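Local structure of transcriptional protein SWT1 (Saccharomyces cerevisiae, 4PQZ) at residues A[56-59]-A[60-64]; A[64-68]-A[69-73]; A[153-156]-A[157-161]. The protein is involved in transcription, probably as an activator, and has RNA endonuclease activity, this chain being its C-terminal domain with a HEPN-like fold. One frame throughout, in Å; residues are numbered along the deposited sequence.

Contact 1: A[56-59]-A[60-64]; sequences HTLR and KEYGE
The side chains of Leu58 and Tyr62 run alongside each other in one direction, one helical turn apart, and they form the tightly packed half of this contact. The methyl CD1 of Leu58 comes up to the rim of the phenol ring, in its plane, and sits 3.9 Å from Tyr62 CD2. The CG of Tyr62 is anti to its own carbonyl carbon (chi1 -66°), which sets the ring close to the Leu58 carbonyl, met obliquely; Tyr62 CB is 3.5 Å from Leu58 O. One face of the same ring carries Glu61 CG, so the ring is touched on its face and on its edge at once. Leu58 is buried, and its side chain also packs on Phe94 of helix 90-97, where Tyr62 touches Ser92.

The other side, with Lys60 and Arg59, is exposed to solvent and looser. Lys60 touches mainly through its first side-chain carbon, CB lying 3.3 Å from His56 O, while its extended chain leads away and bends only at the last torsion. Arg59 runs out extended from CG to NE and leaves the segment, its NE forming a salt bridge with Asp55, one turn back, and its side chain lying on Ile66 and Pro73.

Four backbone bonds link the two segments. Glu61 N to Thr57 O is 3.0 Å long and nearly straight, at 166°. Gly63 N to Arg59 O is shorter, 2.8 Å, but bent to 135°, with the donor well above the carbonyl plane. That distortion comes exactly where the chain departs from helical angles: Gly63 has positive phi. A glycine of this kind just past the last helical residue is a common way for an alpha helix to terminate, here the long helix 35-62.

Contact 2: A[64-68]-A[69-73]; sequences EDIGF and IDYNP
The Tyr71 ring is approached obliquely by Ile66, whose CD1 lies 4.0 Å from Tyr71 CD2, while one ring face carries the backbone nitrogen of Pro73, placed toward the rim. Ile66 and Tyr71 run alongside each other in the same direction. Ile66 holds CG1 between its backbone N and carbonyl carbon (chi1 61°), and from there the terminal methyl also approaches Pro73, with CD1 4.4 Å from Pro73 CD. Beyond the contact, the Tyr71 ring meets Tyr85 edge-to-face and its hydroxyl is hydrogen-bonded to Asp55. The other flat group, the exposed Phe68 ring, is met more modestly: Ile69 N approaches it obliquely, and CG2 of Ile69 lies 4.2 Å from Phe68 CD2.

Ile69 folds back over the preceding turn. Its CG1 is 3.2 Å from Asp65 O, and its CD1 comes to 3.6 Å from Ile66 O, so the aliphatic branch lies along the carbonyls that the backbone is also using. Ile69 N donates to Asp65 O in a helix-like i to i+4 bond. Tyr71 N then reaches back five residues to Ile66 O, at 2.9 Å, nearly along the C=O axis. Inside that loop a weak bond joins Asp70 N to Gly67 O at 3.3 Å, closing a type I beta turn.

Asp70 has positive phi (59°), and this reversal swings the chain so that Tyr71 can point beside Ile66. The 6-to-1 bond enclosing a weak 5-to-2 bond, with Asp70 in left-handed conformation, is a Schellman motif, and the Ile66-Tyr71 apolar pair is its usual companion; here it ends a short run of helical backbone angles in the loop between helices 35-62 and 79-88.

Contact 3: A[153-156]-A[157-161]; sequences KQIH and EWKTS
The backbone from Lys153 to Ser161 is regular alpha helix, with each amide from Glu157 to Ser161 bonded to the carbonyl four residues earlier; Lys159 N to Ile155 O, for instance, is 3.0 Å and nearly straight. On the outer side Lys153 and Glu157 form an i to i+4 salt bridge, NZ to OE2 2.9 Å. The lysine chain bends at its final torsion (chi4 55°) to bring the ammonium group to the anti side of OE2, somewhat out of the carboxylate plane, while the glutamate stays extended beyond CG.

Trp158 occupies the inner side. Its indole lies over the backbone of the previous turn, with Gln154 O 3.2 Å above the indole plane, over its five-membered ring. Two side chains come obliquely to the six-membered ring from the same side: Ile155 CG1 stands 4.0 Å from Trp158 CZ3, and Gln154 NE2 is 4.0 Å from Trp158 CZ2, the amide plane turned 51° from the ring. In the helical bundle of this HEPN-like domain, that inner side of helix 145-163 packs against two others: Trp158 meets Val46 of helix 35-62 and Leu136 of helix 122-139, and its NE1 is hydrogen-bonded to Gln45. Lys159 runs alongside Ile155, its CE 4.0 Å from Ile155 CG2, and ends in a salt bridge with Glu133.

Thr160 places a methyl over the exposed His156 imidazole in a CH-pi contact, CG2 lying 3.7 Å from the ring centroid and 20° off the normal. Glu157 O accepts from both Ser161 N and Ser161 OG, the latter at 3.0 Å, the two donors arriving from opposite faces of the carbonyl plane.

Followed from the N terminus, the chain first runs the length of helix 35-62, whose final turns make contact 1. Glu64 belongs to contacts 1 and 2 alike, so the second begins where the first ends; neither nests in nor crosses the other. Contact 2 closes the tight turn of the following loop and folds it back on the helix end: Tyr62 CD2 meets Ile69 CD1 at 3.6 Å, and the Arg59 guanidinium group packs on Ile66 and Pro73. Contact 3 comes far later, on helix 145-163, across the chain's centre from both, its centre about 28 Å from that of contact 1. Helix 35-62 connects the two regions, its earlier part packing against helix 145-163.

Contact 1: A[56-59]-A[60-64]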
ATOM      1  N   HIS A  56       3.830   6.281  -9.156  1.00 54.57           N
ATOM      2  CA  HIS A  56       4.365   7.639  -9.108  1.00 60.72           C
ATOM      3  C   HIS A  56       5.875   7.656  -8.864  1.00 44.77           C
ATOM      4  O   HIS A  56       6.620   8.446  -9.452  1.00 51.41           O
ATOM      5  CB  HIS A  56       3.635   8.455  -8.016  1.00 46.47           C
ATOM      6  CG  HIS A  56       3.670   9.928  -8.252  1.00 53.42           C
ATOM      7  ND1 HIS A  56       4.564  10.771  -7.616  1.00 66.97           N
ATOM      8  CD2 HIS A  56       2.928  10.718  -9.063  1.00 65.07           C
ATOM      9  CE1 HIS A  56       4.367  12.008  -8.021  1.00 77.81           C
ATOM     10  NE2 HIS A  56       3.375  12.007  -8.903  1.00 75.67           N
ATOM     11  N   THR A  57       6.309   6.779  -7.976  1.00 42.82           N
ATOM     12  CA  THR A  57       7.712   6.675  -7.620  1.00 47.04           C
ATOM     13  C   THR A  57       8.536   6.085  -8.796  1.00 53.33           C
ATOM     14  O   THR A  57       9.620   6.578  -9.114  1.00 44.42           O
ATOM     15  CB  THR A  57       7.853   5.868  -6.306  1.00 36.60           C
ATOM     16  OG1 THR A  57       7.640   6.728  -5.174  1.00 44.05           O
ATOM     17  CG2 THR A  57       9.227   5.163  -6.195  1.00 38.43           C
ATOM     18  N   LEU A  58       7.995   5.067  -9.461  1.00 47.36           N
ATOM     19  CA  LEU A  58       8.684   4.426 -10.581  1.00 61.31           C
ATOM     20  C   LEU A  58       8.800   5.347 -11.794  1.00 60.53           C
ATOM     21  O   LEU A  58       9.865   5.453 -12.407  1.00 50.04           O
ATOM     22  CB  LEU A  58       7.991   3.123 -10.976  1.00 50.25           C
ATOM     23  CG  LEU A  58       8.515   1.820 -10.352  1.00 51.30           C
ATOM     24  CD1 LEU A  58       9.984   1.878 -10.164  1.00 39.85           C
ATOM     25  CD2 LEU A  58       7.993   1.648  -9.042  1.00 47.57           C
ATOM     26  N   ARG A  59       7.697   6.010 -12.128  1.00 55.43           N
ATOM     27  CA  ARG A  59       7.668   6.974 -13.212  1.00 59.31           C
ATOM     28  C   ARG A  59       8.615   8.153 -12.964  1.00 54.08           C
ATOM     29  O   ARG A  59       9.202   8.694 -13.899  1.00 62.85           O
ATOM     30  CB  ARG A  59       6.243   7.468 -13.440  1.00 65.77           C
ATOM     31  CG  ARG A  59       5.338   6.451 -14.122  1.00 55.84           C
ATOM     32  CD  ARG A  59       3.988   7.089 -14.419  1.00 51.54           C
ATOM     33  NE  ARG A  59       3.046   6.178 -15.066  1.00 63.21           N
ATOM     34  CZ  ARG A  59       2.962   5.998 -16.382  1.00 73.73           C
ATOM     35  NH1 ARG A  59       3.781   6.656 -17.201  1.00 61.80           N
ATOM     36  NH2 ARG A  59       2.069   5.149 -16.882  1.00 76.44           N
ATOM     37  N   LYS A  60       8.769   8.547 -11.708  1.00 46.54           N
ATOM     38  CA  LYS A  60       9.695   9.628 -11.360  1.00 55.13           C
ATOM     39  C   LYS A  60      11.172   9.211 -11.423  1.00 50.20           C
ATOM     40  O   LYS A  60      12.025   9.970 -11.902  1.00 48.56           O
ATOM     41  CB  LYS A  60       9.359  10.239  -9.993  1.00 57.92           C
ATOM     42  CG  LYS A  60      10.256  11.418  -9.619  1.00 67.14           C
ATOM     43  CD  LYS A  60       9.594  12.343  -8.599  1.00 86.12           C
ATOM     44  CE  LYS A  60      10.441  13.591  -8.384  1.00 99.62           C
ATOM     45  NZ  LYS A  60      10.904  14.174  -9.685  1.00101.23           N
ATOM     46  N   GLU A  61      11.474   8.006 -10.954  1.00 50.89           N
ATOM     47  CA  GLU A  61      12.814   7.449 -11.138  1.00 50.26           C
ATOM     48  C   GLU A  61      13.198   7.224 -12.621  1.00 56.38           C
ATOM     49  O   GLU A  61      14.298   7.586 -13.045  1.00 46.41           O
ATOM     50  CB  GLU A  61      12.964   6.143 -10.360  1.00 45.13           C
ATOM     51  CG  GLU A  61      14.395   5.627 -10.267  1.00 57.33           C
ATOM     52  CD  GLU A  61      15.286   6.488  -9.384  1.00 67.44           C
ATOM     53  OE1 GLU A  61      14.770   7.431  -8.744  1.00 74.56           O
ATOM     54  OE2 GLU A  61      16.508   6.218  -9.337  1.00 66.59           O
ATOM     55  N   TYR A  62      12.284   6.652 -13.404  1.00 55.83           N
ATOM     56  CA  TYR A  62      12.632   6.087 -14.716  1.00 55.79           C
ATOM     57  C   TYR A  62      12.067   6.820 -15.939  1.00 64.47           C
ATOM     58  O   TYR A  62      12.626   6.722 -17.045  1.00 56.24           O
ATOM     59  CB  TYR A  62      12.292   4.586 -14.754  1.00 42.93           C
ATOM     60  CG  TYR A  62      13.160   3.798 -13.799  1.00 39.47           C
ATOM     61  CD1 TYR A  62      14.522   3.695 -14.031  1.00 51.27           C
ATOM     62  CD2 TYR A  62      12.637   3.191 -12.658  1.00 37.53           C
ATOM     63  CE1 TYR A  62      15.346   3.012 -13.190  1.00 39.48           C
ATOM     64  CE2 TYR A  62      13.469   2.486 -11.789  1.00 44.72           C
ATOM     65  CZ  TYR A  62      14.831   2.404 -12.066  1.00 41.90           C
ATOM     66  OH  TYR A  62      15.706   1.729 -11.259  1.00 48.34           O
ATOM     67  N   GLY A  63      10.975   7.559 -15.737  1.00 68.28           N
ATOM     68  CA  GLY A  63      10.392   8.384 -16.787  1.00 64.83           C
ATOM     69  C   GLY A  63      10.013   7.631 -18.045  1.00 70.38           C
ATOM     70  O   GLY A  63       9.184   6.725 -18.017  1.00 81.77           O
ATOM     71  N   GLU A  64      10.632   8.023 -19.154  1.00 75.29           N
ATOM     72  CA  GLU A  64      10.486   7.343 -20.437  1.00 85.39           C
ATOM     73  C   GLU A  64      10.855   5.856 -20.378  1.00 86.04           C
ATOM     74  O   GLU A  64      10.279   5.018 -21.086  1.00 73.85           O
ATOM     75  CB  GLU A  64      11.394   8.007 -21.467  1.00 92.77           C
ATOM     76  CG  GLU A  64      10.764   9.122 -22.270  1.00104.66           C
ATOM     77  CD  GLU A  64      11.536   9.387 -23.554  1.00113.27           C
ATOM     78  OE1 GLU A  64      12.784   9.298 -23.525  1.00113.66           O
ATOM     79  OE2 GLU A  64      10.898   9.663 -24.594  1.00113.37           O
TER

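Contact 2: A[64-68]-A[69-73]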
ATOM      1  N   GLU A  64      10.632   8.023 -19.154  1.00 75.29           N
ATOM      2  CA  GLU A  64      10.486   7.343 -20.437  1.00 85.39           C
ATOM      3  C   GLU A  64      10.855   5.856 -20.378  1.00 86.04           C
ATOM      4  O   GLU A  64      10.279   5.018 -21.086  1.00 73.85           O
ATOM      5  CB  GLU A  64      11.394   8.007 -21.467  1.00 92.77           C
ATOM      6  CG  GLU A  64      10.764   9.122 -22.270  1.00104.66           C
ATOM      7  CD  GLU A  64      11.536   9.387 -23.554  1.00113.27           C
ATOM      8  OE1 GLU A  64      12.784   9.298 -23.525  1.00113.66           O
ATOM      9  OE2 GLU A  64      10.898   9.663 -24.594  1.00113.37           O
ATOM     10  N   ASP A  65      11.833   5.528 -19.544  1.00 83.32           N
ATOM     11  CA  ASP A  65      12.444   4.205 -19.612  1.00 69.00           C
ATOM     12  C   ASP A  65      11.683   3.137 -18.824  1.00 51.11           C
ATOM     13  O   ASP A  65      12.258   2.111 -18.481  1.00 58.03           O
ATOM     14  CB  ASP A  65      13.922   4.270 -19.187  1.00 53.11           C
ATOM     15  CG  ASP A  65      14.745   5.205 -20.077  1.00 60.61           C
ATOM     16  OD1 ASP A  65      15.772   5.758 -19.615  1.00 52.68           O
ATOM     17  OD2 ASP A  65      14.351   5.396 -21.247  1.00 69.71           O
ATOM     18  N   ILE A  66      10.392   3.360 -18.554  1.00 55.51           N
ATOM     19  CA  ILE A  66       9.652   2.432 -17.681  1.00 63.71           C
ATOM     20  C   ILE A  66       9.324   1.092 -18.329  1.00 62.38           C
ATOM     21  O   ILE A  66       9.198   0.085 -17.635  1.00 65.25           O
ATOM     22  CB  ILE A  66       8.357   3.033 -17.019  1.00 68.93           C
ATOM     23  CG1 ILE A  66       7.328   3.482 -18.065  1.00 64.78           C
ATOM     24  CG2 ILE A  66       8.696   4.125 -15.986  1.00 52.78           C
ATOM     25  CD1 ILE A  66       5.918   3.605 -17.474  1.00 64.19           C
ATOM     26  N   GLY A  67       9.170   1.084 -19.651  1.00 59.03           N
ATOM     27  CA  GLY A  67       8.998  -0.157 -20.388  1.00 58.02           C
ATOM     28  C   GLY A  67      10.303  -0.931 -20.386  1.00 61.03           C
ATOM     29  O   GLY A  67      10.314  -2.165 -20.339  1.00 68.74           O
ATOM     30  N   PHE A  68      11.406  -0.189 -20.425  1.00 56.23           N
ATOM     31  CA  PHE A  68      12.749  -0.764 -20.412  1.00 63.36           C
ATOM     32  C   PHE A  68      13.075  -1.454 -19.081  1.00 68.26           C
ATOM     33  O   PHE A  68      13.781  -2.456 -19.054  1.00 57.63           O
ATOM     34  CB  PHE A  68      13.789   0.313 -20.752  1.00 62.70           C
ATOM     35  CG  PHE A  68      15.217  -0.173 -20.709  1.00 66.49           C
ATOM     36  CD1 PHE A  68      15.711  -1.031 -21.693  1.00 71.82           C
ATOM     37  CD2 PHE A  68      16.076   0.251 -19.702  1.00 53.59           C
ATOM     38  CE1 PHE A  68      17.031  -1.475 -21.659  1.00 58.30           C
ATOM     39  CE2 PHE A  68      17.392  -0.180 -19.665  1.00 58.51           C
ATOM     40  CZ  PHE A  68      17.874  -1.054 -20.644  1.00 55.43           C
ATOM     41  N   ILE A  69      12.564  -0.934 -17.974  1.00 54.31           N
ATOM     42  CA  ILE A  69      12.801  -1.605 -16.685  1.00 47.58           C
ATOM     43  C   ILE A  69      11.602  -2.421 -16.223  1.00 46.92           C
ATOM     44  O   ILE A  69      11.415  -2.641 -15.026  1.00 66.76           O
ATOM     45  CB  ILE A  69      13.298  -0.640 -15.570  1.00 51.83           C
ATOM     46  CG1 ILE A  69      12.524   0.679 -15.587  1.00 47.14           C
ATOM     47  CG2 ILE A  69      14.781  -0.355 -15.720  1.00 53.94           C
ATOM     48  CD1 ILE A  69      11.251   0.653 -14.753  1.00 53.81           C
ATOM     49  N   ASP A  70      10.802  -2.874 -17.188  1.00 51.14           N
ATOM     50  CA  ASP A  70       9.701  -3.825 -16.941  1.00 64.90           C
ATOM     51  C   ASP A  70       8.617  -3.365 -15.947  1.00 68.63           C
ATOM     52  O   ASP A  70       8.000  -4.183 -15.255  1.00 53.50           O
ATOM     53  CB  ASP A  70      10.237  -5.206 -16.533  1.00 50.18           C
ATOM     54  CG  ASP A  70      11.204  -5.776 -17.549  1.00 59.01           C
ATOM     55  OD1 ASP A  70      10.807  -5.918 -18.733  1.00 63.23           O
ATOM     56  OD2 ASP A  70      12.359  -6.066 -17.160  1.00 59.30           O
ATOM     57  N   TYR A  71       8.373  -2.064 -15.879  1.00 60.81           N
ATOM     58  CA  TYR A  71       7.183  -1.611 -15.182  1.00 63.00           C
ATOM     59  C   TYR A  71       6.092  -1.233 -16.178  1.00 69.47           C
ATOM     60  O   TYR A  71       6.170  -0.184 -16.825  1.00 78.98           O
ATOM     61  CB  TYR A  71       7.473  -0.442 -14.232  1.00 54.91           C
ATOM     62  CG  TYR A  71       6.203   0.234 -13.770  1.00 53.16           C
ATOM     63  CD1 TYR A  71       5.239  -0.474 -13.057  1.00 58.96           C
ATOM     64  CD2 TYR A  71       5.954   1.563 -14.068  1.00 54.01           C
ATOM     65  CE1 TYR A  71       4.070   0.120 -12.650  1.00 56.86           C
ATOM     66  CE2 TYR A  71       4.784   2.177 -13.662  1.00 66.77           C
ATOM     67  CZ  TYR A  71       3.846   1.449 -12.951  1.00 63.49           C
ATOM     68  OH  TYR A  71       2.676   2.049 -12.553  1.00 58.32           O
ATOM     69  N   ASN A  72       5.088  -2.097 -16.313  1.00 68.88           N
ATOM     70  CA  ASN A  72       3.860  -1.719 -17.009  1.00 81.11           C
ATOM     71  C   ASN A  72       2.709  -1.531 -16.015  1.00 79.24           C
ATOM     72  O   ASN A  72       2.366  -2.470 -15.287  1.00 77.76           O
ATOM     73  CB  ASN A  72       3.478  -2.751 -18.078  1.00 96.86           C
ATOM     74  CG  ASN A  72       2.607  -2.149 -19.185  1.00110.89           C
ATOM     75  OD1 ASN A  72       1.414  -1.901 -18.996  1.00111.83           O
ATOM     76  ND2 ASN A  72       3.206  -1.922 -20.350  1.00118.21           N
ATOM     77  N   PRO A  73       2.131  -0.319 -15.979  1.00 82.20           N
ATOM     78  CA  PRO A  73       1.038   0.077 -15.078  1.00 79.06           C
ATOM     79  C   PRO A  73      -0.124  -0.931 -15.077  1.00 79.69           C
ATOM     80  O   PRO A  73      -0.752  -1.171 -14.043  1.00 67.45           O
ATOM     81  CB  PRO A  73       0.588   1.414 -15.657  1.00 77.67           C
ATOM     82  CG  PRO A  73       1.845   1.992 -16.243  1.00 73.31           C
ATOM     83  CD  PRO A  73       2.612   0.808 -16.797  1.00 79.69           C
TER

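Contact 3: A[153-156]-A[157-161]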
ATOM      1  N   LYS A 153      -5.993  12.155   5.260  1.00 52.25           N
ATOM      2  CA  LYS A 153      -7.438  12.215   5.130  1.00 56.51           C
ATOM      3  C   LYS A 153      -8.038  10.844   4.821  1.00 55.90           C
ATOM      4  O   LYS A 153      -9.085  10.477   5.347  1.00 72.20           O
ATOM      5  CB  LYS A 153      -7.826  13.227   4.048  1.00 60.54           C
ATOM      6  CG  LYS A 153      -9.290  13.205   3.673  1.00 73.69           C
ATOM      7  CD  LYS A 153      -9.551  14.000   2.402  1.00 75.57           C
ATOM      8  CE  LYS A 153     -10.831  13.530   1.711  1.00 92.06           C
ATOM      9  NZ  LYS A 153     -12.033  13.554   2.600  1.00 98.13           N
ATOM     10  N   GLN A 154      -7.368  10.083   3.970  1.00 60.87           N
ATOM     11  CA  GLN A 154      -7.875   8.780   3.562  1.00 66.82           C
ATOM     12  C   GLN A 154      -7.729   7.739   4.681  1.00 59.40           C
ATOM     13  O   GLN A 154      -8.610   6.899   4.887  1.00 59.35           O
ATOM     14  CB  GLN A 154      -7.165   8.322   2.293  1.00 70.50           C
ATOM     15  CG  GLN A 154      -8.078   7.719   1.246  1.00 86.15           C
ATOM     16  CD  GLN A 154      -7.336   7.405  -0.033  1.00105.04           C
ATOM     17  OE1 GLN A 154      -6.300   8.009  -0.326  1.00105.31           O
ATOM     18  NE2 GLN A 154      -7.853   6.450  -0.800  1.00114.29           N
ATOM     19  N   ILE A 155      -6.609   7.822   5.400  1.00 57.38           N
ATOM     20  CA  ILE A 155      -6.306   6.993   6.572  1.00 55.07           C
ATOM     21  C   ILE A 155      -7.322   7.218   7.701  1.00 57.74           C
ATOM     22  O   ILE A 155      -7.754   6.267   8.358  1.00 71.44           O
ATOM     23  CB  ILE A 155      -4.851   7.275   7.090  1.00 50.27           C
ATOM     24  CG1 ILE A 155      -3.798   6.698   6.126  1.00 49.31           C
ATOM     25  CG2 ILE A 155      -4.648   6.757   8.508  1.00 45.79           C
ATOM     26  CD1 ILE A 155      -2.331   6.946   6.554  1.00 36.46           C
ATOM     27  N   HIS A 156      -7.706   8.473   7.912  1.00 59.92           N
ATOM     28  CA  HIS A 156      -8.687   8.825   8.942  1.00 60.40           C
ATOM     29  C   HIS A 156     -10.031   8.167   8.636  1.00 61.95           C
ATOM     30  O   HIS A 156     -10.627   7.522   9.500  1.00 53.02           O
ATOM     31  CB  HIS A 156      -8.848  10.348   9.065  1.00 56.44           C
ATOM     32  CG  HIS A 156      -9.920  10.770  10.030  1.00 81.69           C
ATOM     33  ND1 HIS A 156      -9.679  10.985  11.374  1.00 80.43           N
ATOM     34  CD2 HIS A 156     -11.243  11.012   9.846  1.00 78.05           C
ATOM     35  CE1 HIS A 156     -10.800  11.342  11.970  1.00 81.22           C
ATOM     36  NE2 HIS A 156     -11.767  11.363  11.067  1.00 81.41           N
ATOM     37  N   GLU A 157     -10.489   8.308   7.395  1.00 55.85           N
ATOM     38  CA  GLU A 157     -11.711   7.637   6.956  1.00 60.51           C
ATOM     39  C   GLU A 157     -11.657   6.111   7.120  1.00 76.22           C
ATOM     40  O   GLU A 157     -12.662   5.484   7.461  1.00 82.10           O
ATOM     41  CB  GLU A 157     -12.029   7.990   5.502  1.00 60.37           C
ATOM     42  CG  GLU A 157     -12.117   9.470   5.218  1.00 79.90           C
ATOM     43  CD  GLU A 157     -12.579   9.743   3.805  1.00101.41           C
ATOM     44  OE1 GLU A 157     -13.461   8.999   3.323  1.00112.59           O
ATOM     45  OE2 GLU A 157     -12.056  10.687   3.172  1.00107.20           O
ATOM     46  N   TRP A 158     -10.492   5.512   6.880  1.00 74.74           N
ATOM     47  CA  TRP A 158     -10.345   4.071   7.053  1.00 65.12           C
ATOM     48  C   TRP A 158     -10.519   3.666   8.504  1.00 69.56           C
ATOM     49  O   TRP A 158     -11.288   2.751   8.804  1.00 75.21           O
ATOM     50  CB  TRP A 158      -8.983   3.585   6.569  1.00 57.61           C
ATOM     51  CG  TRP A 158      -8.775   3.714   5.094  1.00 59.67           C
ATOM     52  CD1 TRP A 158      -9.739   3.834   4.127  1.00 58.98           C
ATOM     53  CD2 TRP A 158      -7.517   3.747   4.417  1.00 55.46           C
ATOM     54  NE1 TRP A 158      -9.149   3.938   2.886  1.00 56.05           N
ATOM     55  CE2 TRP A 158      -7.788   3.886   3.037  1.00 58.50           C
ATOM     56  CE3 TRP A 158      -6.184   3.673   4.840  1.00 52.33           C
ATOM     57  CZ2 TRP A 158      -6.772   3.951   2.082  1.00 62.19           C
ATOM     58  CZ3 TRP A 158      -5.178   3.733   3.891  1.00 51.31           C
ATOM     59  CH2 TRP A 158      -5.477   3.873   2.529  1.00 57.80           C
ATOM     60  N   LYS A 159      -9.780   4.341   9.387  1.00 65.54           N
ATOM     61  CA  LYS A 159      -9.810   4.080  10.832  1.00 79.92           C
ATOM     62  C   LYS A 159     -11.215   4.232  11.422  1.00 69.60           C
ATOM     63  O   LYS A 159     -11.712   3.336  12.107  1.00 76.91           O
ATOM     64  CB  LYS A 159      -8.863   5.020  11.583  1.00 86.14           C
ATOM     65  CG  LYS A 159      -7.403   4.675  11.483  1.00 80.84           C
ATOM     66  CD  LYS A 159      -6.559   5.676  12.237  1.00 86.53           C
ATOM     67  CE  LYS A 159      -5.104   5.317  12.220  1.00 93.50           C
ATOM     68  NZ  LYS A 159      -4.247   6.505  12.563  1.00 96.31           N
ATOM     69  N   THR A 160     -11.865   5.354  11.127  1.00 70.23           N
ATOM     70  CA  THR A 160     -13.160   5.647  11.723  1.00 83.60           C
ATOM     71  C   THR A 160     -14.197   4.643  11.233  1.00 89.57           C
ATOM     72  O   THR A 160     -14.989   4.155  12.023  1.00100.95           O
ATOM     73  CB  THR A 160     -13.601   7.106  11.478  1.00 86.54           C
ATOM     74  OG1 THR A 160     -13.872   7.313  10.087  1.00 86.44           O
ATOM     75  CG2 THR A 160     -12.509   8.069  11.932  1.00 83.79           C
ATOM     76  N   SER A 161     -14.159   4.301   9.947  1.00 81.54           N
ATOM     77  CA  SER A 161     -15.076   3.303   9.394  1.00 87.21           C
ATOM     78  C   SER A 161     -14.817   1.914   9.990  1.00 96.36           C
ATOM     79  O   SER A 161     -15.709   1.066  10.050  1.00101.75           O
ATOM     80  CB  SER A 161     -14.982   3.261   7.861  1.00 85.97           C
ATOM     81  OG  SER A 161     -15.454   4.472   7.273  1.00 80.51           O
TER